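Local coordinates for cyclic nucleotide-binding protein (Brucella abortus biovar 1, PDB 5D1I) that is of unknown function but adopts a cyclic nucleotide-binding-like beta-barrel fold and may take part in DNA-binding transcription control, at residues 39-53 with 101-115. Numbering follows the deposited sequence.
Sequences AERLVLRAGRELFRE and RLTGAVADVETEVIR
Phe51 and Arg101 lie flat on each other, the guanidinium plane only 7° from the ring plane. Arg101 CD sits over the middle of the ring, 3.6 Å from its centroid, while CZ is off-centre, so the contact combines CH-pi with cation-pi character. The bend at chi2 (-66°) of Arg101 folds its chain over the ring. At the ring's edge and in its plane comes Thr103 O, 3.2 Å from Phe51 CE1, and Ala105 CB meets Phe51 CZ at 3.6 Å. Nearby, a water bridges Glu53 OE1 and Leu102 O, two acceptors; His72 also bonds OE1, and the backbone N of Glu73 donates to OE2.

At the far end Glu40, extended, offers OE2 to Arg115 NE at 2.6 Å, with the carboxylate and guanidinium planes 77° apart. Arg115 NH2 adds a weak second bond to the same oxygen. On the other face of this strand pair Arg41 lies beside Glu112, where the modelled pairing is too close to rely on, and forms a salt bridge with Asp14. Between the ends, Leu44 CD1 reaches Val113 CG1 at 4.0 Å, the two side chains crossing at about a right angle, and Leu44 CB meets Ala107 CB.

Paired backbone bonds hold 40-44 antiparallel to 111-115. Beyond them a type II turn from Arg45 to Arg48 swings the chain round, and Gly47 N bonds Ala107 O at 2.7 Å; Ala107 N then returns a bond to Arg48 O. The two segments, running in opposite directions, each span both antiparallel sheets and join them at this corner, as in the beta barrel of cyclic nucleotide-binding domains within the cupin clan.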
ATOM      1  N   ALA A  39     -16.496   1.431   2.753  1.00 15.43           N
ATOM      2  CA  ALA A  39     -15.961   0.119   2.430  1.00 18.66           C
ATOM      3  C   ALA A  39     -16.973  -0.993   2.675  1.00 21.88           C
ATOM      4  O   ALA A  39     -17.867  -0.856   3.507  1.00 21.08           O
ATOM      5  CB  ALA A  39     -14.715  -0.133   3.235  1.00 20.08           C
ATOM      6  N   GLU A  40     -16.824  -2.092   1.945  1.00 17.42           N
ATOM      7  CA  GLU A  40     -17.632  -3.285   2.177  1.00 19.43           C
ATOM      8  C   GLU A  40     -16.780  -4.376   2.820  1.00 23.30           C
ATOM      9  O   GLU A  40     -15.677  -4.666   2.357  1.00 25.59           O
ATOM     10  CB  GLU A  40     -18.243  -3.788   0.865  1.00 26.81           C
ATOM     11  CG  GLU A  40     -19.217  -4.945   1.027  1.00 47.01           C
ATOM     12  CD  GLU A  40     -19.640  -5.550  -0.301  1.00 62.27           C
ATOM     13  OE1 GLU A  40     -20.681  -6.242  -0.337  1.00 70.59           O
ATOM     14  OE2 GLU A  40     -18.929  -5.342  -1.307  1.00 63.62           O
ATOM     15  N   ARG A  41     -17.292  -4.970   3.894  1.00 19.41           N
ATOM     16  CA  ARG A  41     -16.600  -6.056   4.583  1.00 20.67           C
ATOM     17  C   ARG A  41     -17.022  -7.410   4.033  1.00 22.20           C
ATOM     18  O   ARG A  41     -18.212  -7.701   3.936  1.00 18.97           O
ATOM     19  CB  ARG A  41     -16.880  -6.005   6.087  1.00 31.85           C
ATOM     20  CG  ARG A  41     -16.116  -4.936   6.845  1.00 47.09           C
ATOM     21  CD  ARG A  41     -14.765  -5.456   7.299  1.00 56.57           C
ATOM     22  NE  ARG A  41     -14.288  -4.765   8.494  1.00 56.06           N
ATOM     23  CZ  ARG A  41     -13.223  -5.138   9.191  1.00 58.58           C
ATOM     24  NH1 ARG A  41     -12.525  -6.200   8.816  1.00 63.51           N
ATOM     25  NH2 ARG A  41     -12.857  -4.461  10.270  1.00 66.94           N
ATOM     26  N   LEU A  42     -16.049  -8.245   3.684  1.00 17.43           N
ATOM     27  CA  LEU A  42     -16.346  -9.573   3.160  1.00 18.12           C
ATOM     28  C   LEU A  42     -15.628 -10.653   3.951  1.00 19.41           C
ATOM     29  O   LEU A  42     -14.440 -10.535   4.240  1.00 17.98           O
ATOM     30  CB  LEU A  42     -15.949  -9.673   1.686  1.00 21.18           C
ATOM     31  CG  LEU A  42     -16.744  -8.837   0.686  1.00 26.57           C
ATOM     32  CD1 LEU A  42     -16.168  -8.991  -0.714  1.00 26.66           C
ATOM     33  CD2 LEU A  42     -18.208  -9.243   0.714  1.00 35.05           C
ATOM     34  N   VAL A  43     -16.351 -11.711   4.298  1.00 18.39           N
ATOM     35  CA  VAL A  43     -15.731 -12.867   4.928  1.00 20.94           C
ATOM     36  C   VAL A  43     -15.571 -13.977   3.898  1.00 26.63           C
ATOM     37  O   VAL A  43     -16.552 -14.467   3.339  1.00 27.85           O
ATOM     38  CB  VAL A  43     -16.546 -13.375   6.125  1.00 25.65           C
ATOM     39  CG1 VAL A  43     -15.962 -14.676   6.644  1.00 23.59           C
ATOM     40  CG2 VAL A  43     -16.569 -12.325   7.224  1.00 28.56           C
ATOM     41  N   LEU A  44     -14.323 -14.358   3.643  1.00 18.29           N
ATOM     42  CA  LEU A  44     -14.009 -15.358   2.634  1.00 20.83           C
ATOM     43  C   LEU A  44     -13.706 -16.699   3.276  1.00 23.84           C
ATOM     44  O   LEU A  44     -12.786 -16.808   4.086  1.00 26.49           O
ATOM     45  CB  LEU A  44     -12.813 -14.917   1.786  1.00 17.40           C
ATOM     46  CG  LEU A  44     -12.824 -13.487   1.243  1.00 24.72           C
ATOM     47  CD1 LEU A  44     -11.522 -13.183   0.527  1.00 15.00           C
ATOM     48  CD2 LEU A  44     -14.011 -13.266   0.318  1.00 26.55           C
ATOM     49  N   ARG A  45     -14.476 -17.720   2.916  1.00 21.55           N
ATOM     50  CA  ARG A  45     -14.192 -19.067   3.388  1.00 22.97           C
ATOM     51  C   ARG A  45     -12.908 -19.585   2.750  1.00 22.60           C
ATOM     52  O   ARG A  45     -12.494 -19.108   1.697  1.00 21.63           O
ATOM     53  CB  ARG A  45     -15.358 -20.009   3.078  1.00 32.32           C
ATOM     54  CG  ARG A  45     -16.664 -19.619   3.756  1.00 44.38           C
ATOM     55  CD  ARG A  45     -17.789 -20.586   3.414  1.00 52.48           C
ATOM     56  NE  ARG A  45     -19.066 -20.159   3.982  1.00 57.23           N
ATOM     57  CZ  ARG A  45     -19.492 -20.489   5.198  1.00 63.33           C
ATOM     58  NH1 ARG A  45     -18.745 -21.256   5.982  1.00 63.90           N
ATOM     59  NH2 ARG A  45     -20.667 -20.052   5.633  1.00 66.58           N
ATOM     60  N   ALA A  46     -12.276 -20.555   3.398  1.00 23.54           N
ATOM     61  CA  ALA A  46     -11.099 -21.202   2.831  1.00 25.89           C
ATOM     62  C   ALA A  46     -11.431 -21.801   1.469  1.00 24.49           C
ATOM     63  O   ALA A  46     -12.461 -22.456   1.299  1.00 26.07           O
ATOM     64  CB  ALA A  46     -10.574 -22.276   3.774  1.00 28.22           C
ATOM     65  N   GLY A  47     -10.567 -21.555   0.492  1.00 23.63           N
ATOM     66  CA  GLY A  47     -10.779 -22.077  -0.844  1.00 24.55           C
ATOM     67  C   GLY A  47     -11.573 -21.154  -1.750  1.00 24.16           C
ATOM     68  O   GLY A  47     -11.688 -21.416  -2.946  1.00 27.13           O
ATOM     69  N   ARG A  48     -12.123 -20.074  -1.200  1.00 22.82           N
ATOM     70  CA  ARG A  48     -12.864 -19.129  -2.032  1.00 22.04           C
ATOM     71  C   ARG A  48     -11.939 -18.264  -2.874  1.00 25.29           C
ATOM     72  O   ARG A  48     -10.940 -17.729  -2.387  1.00 19.19           O
ATOM     73  CB  ARG A  48     -13.760 -18.215  -1.198  1.00 38.10           C
ATOM     74  CG  ARG A  48     -14.418 -17.138  -2.057  1.00 36.73           C
ATOM     75  CD  ARG A  48     -15.360 -16.247  -1.291  1.00 46.81           C
ATOM     76  NE  ARG A  48     -16.064 -15.327  -2.177  1.00 45.47           N
ATOM     77  CZ  ARG A  48     -17.041 -14.517  -1.785  1.00 45.38           C
ATOM     78  NH1 ARG A  48     -17.431 -14.515  -0.519  1.00 48.22           N
ATOM     79  NH2 ARG A  48     -17.628 -13.711  -2.657  1.00 48.16           N
ATOM     80  N   GLU A  49     -12.285 -18.119  -4.144  1.00 21.60           N
ATOM     81  CA  GLU A  49     -11.563 -17.201  -5.002  1.00 22.17           C
ATOM     82  C   GLU A  49     -12.251 -15.857  -5.036  1.00 23.41           C
ATOM     83  O   GLU A  49     -13.473 -15.765  -5.171  1.00 25.53           O
ATOM     84  CB  GLU A  49     -11.433 -17.764  -6.404  1.00 25.72           C
ATOM     85  CG  GLU A  49     -10.547 -18.976  -6.465  1.00 36.21           C
ATOM     86  CD  GLU A  49     -10.315 -19.436  -7.875  1.00 29.44           C
ATOM     87  OE1 GLU A  49      -9.719 -18.669  -8.661  1.00 38.81           O
ATOM     88  OE2 GLU A  49     -10.733 -20.564  -8.194  1.00 35.22           O
ATOM     89  N   LEU A  50     -11.443 -14.815  -4.898  1.00 23.69           N
ATOM     90  CA  LEU A  50     -11.915 -13.445  -4.915  1.00 35.36           C
ATOM     91  C   LEU A  50     -12.224 -13.019  -6.346  1.00 34.92           C
ATOM     92  O   LEU A  50     -13.230 -12.364  -6.613  1.00 40.58           O
ATOM     93  CB  LEU A  50     -10.858 -12.532  -4.294  1.00 35.73           C
ATOM     94  CG  LEU A  50     -11.318 -11.331  -3.476  1.00 36.04           C
ATOM     95  CD1 LEU A  50     -12.545 -11.681  -2.654  1.00 27.99           C
ATOM     96  CD2 LEU A  50     -10.178 -10.875  -2.584  1.00 32.46           C
ATOM     97  N   PHE A  51     -11.349 -13.414  -7.262  1.00 35.60           N
ATOM     98  CA  PHE A  51     -11.463 -13.024  -8.660  1.00 33.36           C
ATOM     99  C   PHE A  51     -10.611 -13.918  -9.549  1.00 30.38           C
ATOM    100  O   PHE A  51      -9.725 -14.620  -9.064  1.00 28.08           O
ATOM    101  CB  PHE A  51     -11.044 -11.563  -8.841  1.00 31.15           C
ATOM    102  CG  PHE A  51      -9.741 -11.217  -8.169  1.00 24.90           C
ATOM    103  CD1 PHE A  51      -8.535 -11.682  -8.669  1.00 18.24           C
ATOM    104  CD2 PHE A  51      -9.724 -10.417  -7.041  1.00 20.23           C
ATOM    105  CE1 PHE A  51      -7.346 -11.358  -8.060  1.00 15.72           C
ATOM    106  CE2 PHE A  51      -8.536 -10.094  -6.426  1.00 19.32           C
ATOM    107  CZ  PHE A  51      -7.346 -10.563  -6.933  1.00 17.70           C
ATOM    108  N   ARG A  52     -10.863 -13.872 -10.852  1.00 30.06           N
ATOM    109  CA  ARG A  52     -10.053 -14.627 -11.797  1.00 26.44           C
ATOM    110  C   ARG A  52      -8.984 -13.735 -12.414  1.00 28.86           C
ATOM    111  O   ARG A  52      -9.214 -12.554 -12.658  1.00 22.27           O
ATOM    112  CB  ARG A  52     -10.932 -15.247 -12.888  1.00 29.86           C
ATOM    113  CG  ARG A  52     -10.171 -16.075 -13.917  1.00 35.92           C
ATOM    114  CD  ARG A  52     -10.866 -17.403 -14.192  1.00 39.87           C
ATOM    115  NE  ARG A  52     -10.105 -18.244 -15.112  1.00 46.88           N
ATOM    116  CZ  ARG A  52     -10.573 -18.711 -16.267  1.00 60.40           C
ATOM    117  NH1 ARG A  52     -11.813 -18.432 -16.648  1.00 62.01           N
ATOM    118  NH2 ARG A  52      -9.805 -19.469 -17.039  1.00 59.60           N
ATOM    119  N   GLU A  53      -7.806 -14.305 -12.638  1.00 23.33           N
ATOM    120  CA  GLU A  53      -6.732 -13.631 -13.352  1.00 20.92           C
ATOM    121  C   GLU A  53      -7.218 -13.125 -14.710  1.00 26.83           C
ATOM    122  O   GLU A  53      -7.841 -13.867 -15.467  1.00 20.49           O
ATOM    123  CB  GLU A  53      -5.556 -14.590 -13.529  1.00 23.65           C
ATOM    124  CG  GLU A  53      -4.323 -13.997 -14.169  1.00 26.18           C
ATOM    125  CD  GLU A  53      -3.172 -14.982 -14.189  1.00 34.59           C
ATOM    126  OE1 GLU A  53      -2.060 -14.618 -13.754  1.00 39.72           O
ATOM    127  OE2 GLU A  53      -3.383 -16.130 -14.630  1.00 44.88           O
ATOM    128  N   ARG A 101      -7.232  -7.967 -13.332  1.00 17.03           N
ATOM    129  CA  ARG A 101      -6.565  -8.678 -12.247  1.00 15.44           C
ATOM    130  C   ARG A 101      -5.254  -9.303 -12.715  1.00 16.48           C
ATOM    131  O   ARG A 101      -5.248 -10.177 -13.584  1.00 15.28           O
ATOM    132  CB  ARG A 101      -7.493  -9.753 -11.677  1.00 14.32           C
ATOM    133  CG  ARG A 101      -8.831  -9.207 -11.196  1.00 15.03           C
ATOM    134  CD  ARG A 101      -8.663  -8.280  -9.986  1.00 17.66           C
ATOM    135  NE  ARG A 101      -9.949  -7.749  -9.540  1.00 17.69           N
ATOM    136  CZ  ARG A 101     -10.102  -6.853  -8.569  1.00 16.71           C
ATOM    137  NH1 ARG A 101      -9.047  -6.375  -7.929  1.00 14.91           N
ATOM    138  NH2 ARG A 101     -11.317  -6.431  -8.241  1.00 17.01           N
ATOM    139  N   LEU A 102      -4.146  -8.847 -12.137  1.00 12.64           N
ATOM    140  CA  LEU A 102      -2.820  -9.304 -12.542  1.00 15.68           C
ATOM    141  C   LEU A 102      -2.559 -10.763 -12.182  1.00 13.58           C
ATOM    142  O   LEU A 102      -1.770 -11.445 -12.839  1.00 20.32           O
ATOM    143  CB  LEU A 102      -1.742  -8.425 -11.912  1.00 15.32           C
ATOM    144  CG  LEU A 102      -1.657  -6.990 -12.437  1.00 18.53           C
ATOM    145  CD1 LEU A 102      -0.570  -6.220 -11.698  1.00 22.13           C
ATOM    146  CD2 LEU A 102      -1.398  -6.986 -13.934  1.00 17.59           C
ATOM    147  N   THR A 103      -3.202 -11.235 -11.121  1.00 13.59           N
ATOM    148  CA  THR A 103      -3.034 -12.617 -10.681  1.00 14.17           C
ATOM    149  C   THR A 103      -4.371 -13.230 -10.300  1.00 14.75           C
ATOM    150  O   THR A 103      -5.385 -12.539 -10.233  1.00 21.14           O
ATOM    151  CB  THR A 103      -2.113 -12.725  -9.454  1.00 13.49           C
ATOM    152  OG1 THR A 103      -2.864 -12.389  -8.281  1.00 12.77           O
ATOM    153  CG2 THR A 103      -0.917 -11.781  -9.572  1.00 15.22           C
ATOM    154  N   GLY A 104      -4.364 -14.531 -10.039  1.00 15.80           N
ATOM    155  CA  GLY A 104      -5.483 -15.158  -9.362  1.00 16.36           C
ATOM    156  C   GLY A 104      -5.277 -14.954  -7.873  1.00 15.41           C
ATOM    157  O   GLY A 104      -4.192 -14.560  -7.445  1.00 15.32           O
ATOM    158  N   ALA A 105      -6.315 -15.204  -7.086  1.00 15.63           N
ATOM    159  CA  ALA A 105      -6.227 -15.084  -5.635  1.00 14.98           C
ATOM    160  C   ALA A 105      -7.244 -15.998  -4.973  1.00 16.06           C
ATOM    161  O   ALA A 105      -8.422 -15.965  -5.313  1.00 16.62           O
ATOM    162  CB  ALA A 105      -6.452 -13.649  -5.202  1.00 17.56           C
ATOM    163  N   VAL A 106      -6.783 -16.812  -4.029  1.00 16.53           N
ATOM    164  CA  VAL A 106      -7.659 -17.715  -3.295  1.00 17.72           C
ATOM    165  C   VAL A 106      -7.350 -17.643  -1.802  1.00 17.32           C
ATOM    166  O   VAL A 106      -6.189 -17.557  -1.402  1.00 16.82           O
ATOM    167  CB  VAL A 106      -7.516 -19.174  -3.800  1.00 19.52           C
ATOM    168  CG1 VAL A 106      -6.086 -19.668  -3.630  1.00 21.24           C
ATOM    169  CG2 VAL A 106      -8.494 -20.101  -3.086  1.00 20.98           C
ATOM    170  N   ALA A 107      -8.394 -17.649  -0.981  1.00 17.68           N
ATOM    171  CA  ALA A 107      -8.221 -17.665   0.465  1.00 17.64           C
ATOM    172  C   ALA A 107      -7.722 -19.028   0.923  1.00 19.06           C
ATOM    173  O   ALA A 107      -8.364 -20.043   0.660  1.00 20.56           O
ATOM    174  CB  ALA A 107      -9.528 -17.319   1.164  1.00 17.87           C
ATOM    175  N   ASP A 108      -6.577 -19.046   1.599  1.00 18.78           N
ATOM    176  CA  ASP A 108      -6.035 -20.281   2.163  1.00 20.26           C
ATOM    177  C   ASP A 108      -6.817 -20.694   3.396  1.00 22.94           C
ATOM    178  O   ASP A 108      -7.091 -21.871   3.612  1.00 22.97           O
ATOM    179  CB  ASP A 108      -4.560 -20.112   2.526  1.00 24.23           C
ATOM    180  CG  ASP A 108      -3.708 -19.728   1.337  1.00 28.35           C
ATOM    181  OD1 ASP A 108      -4.085 -20.075   0.200  1.00 33.01           O
ATOM    182  OD2 ASP A 108      -2.661 -19.081   1.535  1.00 36.08           O
ATOM    183  N   VAL A 109      -7.151 -19.709   4.218  1.00 23.06           N
ATOM    184  CA  VAL A 109      -7.945 -19.926   5.418  1.00 21.20           C
ATOM    185  C   VAL A 109      -9.063 -18.896   5.423  1.00 20.38           C
ATOM    186  O   VAL A 109      -9.102 -18.031   4.542  1.00 19.12           O
ATOM    187  CB  VAL A 109      -7.100 -19.794   6.694  1.00 21.28           C
ATOM    188  CG1 VAL A 109      -6.015 -20.860   6.728  1.00 22.38           C
ATOM    189  CG2 VAL A 109      -6.488 -18.403   6.775  1.00 19.54           C
ATOM    190  N   GLU A 110      -9.967 -18.980   6.397  1.00 22.59           N
ATOM    191  CA  GLU A 110     -11.013 -17.969   6.513  1.00 20.64           C
ATOM    192  C   GLU A 110     -10.362 -16.597   6.599  1.00 18.93           C
ATOM    193  O   GLU A 110      -9.510 -16.360   7.452  1.00 21.70           O
ATOM    194  CB  GLU A 110     -11.911 -18.205   7.723  1.00 24.97           C
ATOM    195  CG  GLU A 110     -13.011 -17.162   7.835  1.00 21.52           C
ATOM    196  CD  GLU A 110     -13.946 -17.414   8.994  1.00 33.70           C
ATOM    197  OE1 GLU A 110     -14.904 -18.193   8.819  1.00 38.03           O
ATOM    198  OE2 GLU A 110     -13.725 -16.829  10.074  1.00 37.04           O
ATOM    199  N   THR A 111     -10.753 -15.712   5.692  1.00 17.91           N
ATOM    200  CA  THR A 111     -10.064 -14.442   5.500  1.00 17.47           C
ATOM    201  C   THR A 111     -11.059 -13.294   5.417  1.00 23.66           C
ATOM    202  O   THR A 111     -12.082 -13.392   4.736  1.00 23.91           O
ATOM    203  CB  THR A 111      -9.195 -14.477   4.223  1.00 15.58           C
ATOM    204  OG1 THR A 111      -8.189 -15.485   4.367  1.00 16.13           O
ATOM    205  CG2 THR A 111      -8.525 -13.131   3.962  1.00 14.15           C
ATOM    206  N   GLU A 112     -10.760 -12.211   6.123  1.00 20.38           N
ATOM    207  CA  GLU A 112     -11.620 -11.042   6.107  1.00 14.99           C
ATOM    208  C   GLU A 112     -10.951  -9.910   5.359  1.00 14.83           C
ATOM    209  O   GLU A 112      -9.813  -9.541   5.656  1.00 16.21           O
ATOM    210  CB  GLU A 112     -11.973 -10.606   7.528  1.00 23.40           C
ATOM    211  CG  GLU A 112     -12.740  -9.303   7.580  1.00 34.60           C
ATOM    212  CD  GLU A 112     -13.596  -9.181   8.821  1.00 45.29           C
ATOM    213  OE1 GLU A 112     -13.834  -8.039   9.262  1.00 44.35           O
ATOM    214  OE2 GLU A 112     -14.040 -10.224   9.346  1.00 37.27           O
ATOM    215  N   VAL A 113     -11.659  -9.369   4.376  1.00 14.23           N
ATOM    216  CA  VAL A 113     -11.116  -8.302   3.552  1.00 12.42           C
ATOM    217  C   VAL A 113     -12.027  -7.082   3.544  1.00 13.51           C
ATOM    218  O   VAL A 113     -13.233  -7.181   3.765  1.00 19.94           O
ATOM    219  CB  VAL A 113     -10.890  -8.760   2.095  1.00 17.07           C
ATOM    220  CG1 VAL A 113      -9.860  -9.881   2.033  1.00 12.14           C
ATOM    221  CG2 VAL A 113     -12.204  -9.194   1.460  1.00 15.72           C
ATOM    222  N   ILE A 114     -11.422  -5.931   3.294  1.00 13.54           N
ATOM    223  CA  ILE A 114     -12.143  -4.689   3.089  1.00 17.25           C
ATOM    224  C   ILE A 114     -12.184  -4.402   1.594  1.00 17.02           C
ATOM    225  O   ILE A 114     -11.136  -4.328   0.956  1.00 14.01           O
ATOM    226  CB  ILE A 114     -11.465  -3.524   3.832  1.00 23.00           C
ATOM    227  CG1 ILE A 114     -11.705  -3.639   5.337  1.00 30.62           C
ATOM    228  CG2 ILE A 114     -11.956  -2.195   3.305  1.00 23.96           C
ATOM    229  CD1 ILE A 114     -10.885  -2.666   6.155  1.00 29.83           C
ATOM    230  N   ARG A 115     -13.379  -4.266   1.028  1.00 13.81           N
ATOM    231  CA  ARG A 115     -13.494  -3.978  -0.397  1.00 14.44           C
ATOM    232  C   ARG A 115     -13.758  -2.502  -0.651  1.00 15.85           C
ATOM    233  O   ARG A 115     -14.743  -1.945  -0.169  1.00 17.38           O
ATOM    234  CB  ARG A 115     -14.601  -4.810  -1.042  1.00 14.94           C
ATOM    235  CG  ARG A 115     -14.664  -4.656  -2.556  1.00 14.98           C
ATOM    236  CD  ARG A 115     -15.898  -5.335  -3.147  1.00 26.81           C
ATOM    237  NE  ARG A 115     -17.107  -4.550  -2.929  1.00 39.58           N
ATOM    238  CZ  ARG A 115     -17.610  -3.693  -3.813  1.00 48.59           C
ATOM    239  NH1 ARG A 115     -17.016  -3.519  -4.987  1.00 44.06           N
ATOM    240  NH2 ARG A 115     -18.713  -3.013  -3.528  1.00 56.80           N
TER
HETATM  241  O   HOH W   1      -1.617 -12.441 -15.264  1.00 45.31           O